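Local structure of probable transcriptional regulator, LysR family protein (Rhodococcus sp., 2QL3) at residues R77-L83 / W151-R157. The protein probably regulates transcription as a LysR-type DNA-binding factor, of which this chain is the C-terminal effector-binding domain. Residues are numbered along the deposited sequence; the frame is centred on the assembly and turned at random.
Sequences REPMVVL and WTLLLQR
Met-80 and Val-82 pair antiparallel with Leu-154 and Thr-152 in one of the two subdomains of the LysR effector-binding domain, which has the fold of the type 2 periplasmic binding proteins. The short axes of 80-83 and 152-154 run at 135°, so the strands are strongly twisted against each other. Four backbone bonds join them in two reciprocal pairs: Met-80 N to Leu-154 O (3.1 Å) with Leu-154 N to Met-80 O, and Val-82 N to Thr-152 O with Thr-152 N to Val-82 O. Between these pairs, Val-81 and Leu-153 form the non-hydrogen-bonded pair, the Val-81 backbone bonding instead to Lys-172 of strand 169-173, and Met-80 O also takes a CA-H contact from Leu-153 CA (3.1 Å).

On the face of Val-82, Thr-152 and Leu-154, which helix 138-147 covers, Val-82 CG2 meets Leu-154 CD1 at 3.8 Å, the two side chains crossing at about a right angle. Thr-152 CG2 lies against Val-82 CB, while its OG1 bonds to Val-107 O. Against helix 114-125, Pro-79 and Leu-155 lie side by side, touching through CG and CD1, and both reach His-117. Selenomethionine Met-80 has CG between its backbone N and carbonyl carbon (chi1 72°) and bends further along, which carries SE to 3.6 Å from Arg-157 CB. Arg-157 then turns its NH2 to Asp-161 OD1 in a salt bridge. Beyond the paired strands, Arg-77 runs alongside 155-157, where its CB packs 3.5 Å from Leu-155 O.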
# COMPACT_ATOMS: atom_id res chain seq x y z
N ARG A 77 -14.39 -4.94 13.11
CA ARG A 77 -13.07 -5.25 13.68
C ARG A 77 -12.70 -4.25 14.70
O ARG A 77 -12.95 -3.07 14.56
CB ARG A 77 -11.96 -5.25 12.61
CG ARG A 77 -12.27 -6.12 11.39
CD ARG A 77 -11.45 -7.37 11.41
NE ARG A 77 -10.43 -7.30 10.37
CZ ARG A 77 -9.29 -8.01 10.36
NH1 ARG A 77 -9.01 -8.86 11.36
NH2 ARG A 77 -8.44 -7.87 9.33
N GLU A 78 -12.08 -4.76 15.73
CA GLU A 78 -11.48 -4.00 16.81
C GLU A 78 -10.15 -3.37 16.37
O GLU A 78 -9.32 -4.07 15.83
CB GLU A 78 -11.19 -5.02 17.90
CG GLU A 78 -12.15 -5.10 19.04
CD GLU A 78 -11.50 -4.55 20.31
OE1 GLU A 78 -12.04 -3.54 20.82
OE2 GLU A 78 -10.46 -5.12 20.79
N PRO A 79 -9.94 -2.07 16.60
CA PRO A 79 -8.53 -1.58 16.45
C PRO A 79 -7.58 -2.39 17.33
O PRO A 79 -7.97 -2.78 18.46
CB PRO A 79 -8.56 -0.14 16.98
CG PRO A 79 -10.04 0.23 17.03
CD PRO A 79 -10.89 -1.01 17.00
N MSE A 80 -6.37 -2.63 16.81
CA MSE A 80 -5.27 -3.34 17.49
C MSE A 80 -3.93 -2.57 17.44
O MSE A 80 -3.67 -1.77 16.55
CB MSE A 80 -5.09 -4.74 16.93
CG MSE A 80 -4.47 -4.81 15.53
SE MSE A 80 -5.20 -6.32 14.45
CE MSE A 80 -6.85 -5.56 13.70
N VAL A 81 -3.13 -2.79 18.46
CA VAL A 81 -1.77 -2.29 18.48
C VAL A 81 -0.87 -3.27 17.72
O VAL A 81 -1.10 -4.47 17.79
CB VAL A 81 -1.28 -2.04 19.98
CG1 VAL A 81 0.21 -1.96 20.05
CG2 VAL A 81 -1.85 -0.71 20.43
N VAL A 82 0.10 -2.72 16.98
CA VAL A 82 1.05 -3.52 16.26
C VAL A 82 2.41 -3.04 16.66
O VAL A 82 2.66 -1.83 16.66
CB VAL A 82 0.79 -3.52 14.69
CG1 VAL A 82 1.64 -4.56 13.99
CG2 VAL A 82 -0.70 -3.74 14.37
N LEU A 83 3.25 -3.99 17.06
CA LEU A 83 4.61 -3.77 17.60
C LEU A 83 5.61 -4.57 16.78
O LEU A 83 5.26 -5.59 16.12
CB LEU A 83 4.70 -4.34 19.00
CG LEU A 83 4.22 -3.55 20.22
CD1 LEU A 83 3.52 -2.23 19.91
CD2 LEU A 83 3.52 -4.44 21.25
N TRP A 151 5.41 2.08 17.17
CA TRP A 151 4.24 1.23 17.31
C TRP A 151 3.16 1.85 16.44
O TRP A 151 3.18 3.07 16.20
CB TRP A 151 3.80 1.15 18.79
CG TRP A 151 3.43 2.48 19.44
CD1 TRP A 151 4.28 3.32 20.12
CD2 TRP A 151 2.15 3.10 19.47
NE1 TRP A 151 3.60 4.42 20.58
CE2 TRP A 151 2.29 4.32 20.19
CE3 TRP A 151 0.88 2.76 18.96
CZ2 TRP A 151 1.22 5.18 20.42
CZ3 TRP A 151 -0.19 3.61 19.21
CH2 TRP A 151 -0.01 4.81 19.93
N THR A 152 2.18 1.05 16.01
CA THR A 152 1.03 1.63 15.36
C THR A 152 -0.30 1.10 15.87
O THR A 152 -0.35 0.22 16.71
CB THR A 152 1.10 1.56 13.80
OG1 THR A 152 0.22 2.56 13.25
CG2 THR A 152 0.76 0.13 13.24
N LEU A 153 -1.37 1.65 15.36
CA LEU A 153 -2.66 0.97 15.49
C LEU A 153 -3.34 0.85 14.15
O LEU A 153 -3.30 1.79 13.36
CB LEU A 153 -3.56 1.63 16.54
CG LEU A 153 -4.04 3.05 16.54
CD1 LEU A 153 -5.50 3.05 16.10
CD2 LEU A 153 -3.96 3.61 17.95
N LEU A 154 -3.94 -0.31 13.92
CA LEU A 154 -4.51 -0.70 12.63
C LEU A 154 -5.86 -1.36 12.82
O LEU A 154 -6.10 -2.07 13.81
CB LEU A 154 -3.56 -1.66 11.87
CG LEU A 154 -2.15 -1.15 11.39
CD1 LEU A 154 -1.34 -2.30 10.88
CD2 LEU A 154 -2.13 0.04 10.38
N LEU A 155 -6.72 -1.15 11.83
CA LEU A 155 -8.10 -1.62 11.84
C LEU A 155 -8.18 -2.99 11.17
O LEU A 155 -9.21 -3.66 11.26
CB LEU A 155 -9.03 -0.62 11.12
CG LEU A 155 -9.52 0.55 11.98
CD1 LEU A 155 -10.56 0.03 12.94
CD2 LEU A 155 -8.42 1.18 12.83
N GLN A 156 -7.13 -3.36 10.46
CA GLN A 156 -7.14 -4.66 9.85
C GLN A 156 -5.82 -5.39 10.06
O GLN A 156 -4.79 -4.79 10.35
CB GLN A 156 -7.41 -4.54 8.36
CG GLN A 156 -8.66 -3.72 8.02
CD GLN A 156 -8.85 -3.71 6.57
OE1 GLN A 156 -8.45 -2.74 5.89
NE2 GLN A 156 -9.40 -4.80 6.05
N ARG A 157 -5.88 -6.69 9.86
CA ARG A 157 -4.76 -7.56 10.12
C ARG A 157 -4.53 -8.52 8.95
O ARG A 157 -5.23 -9.48 8.82
CB ARG A 157 -4.98 -8.34 11.42
CG ARG A 157 -4.01 -9.50 11.56
CD ARG A 157 -3.33 -9.70 12.84
NE ARG A 157 -4.01 -10.58 13.77
CZ ARG A 157 -3.44 -11.43 14.63
NH1 ARG A 157 -4.23 -12.12 15.44
NH2 ARG A 157 -2.13 -11.64 14.72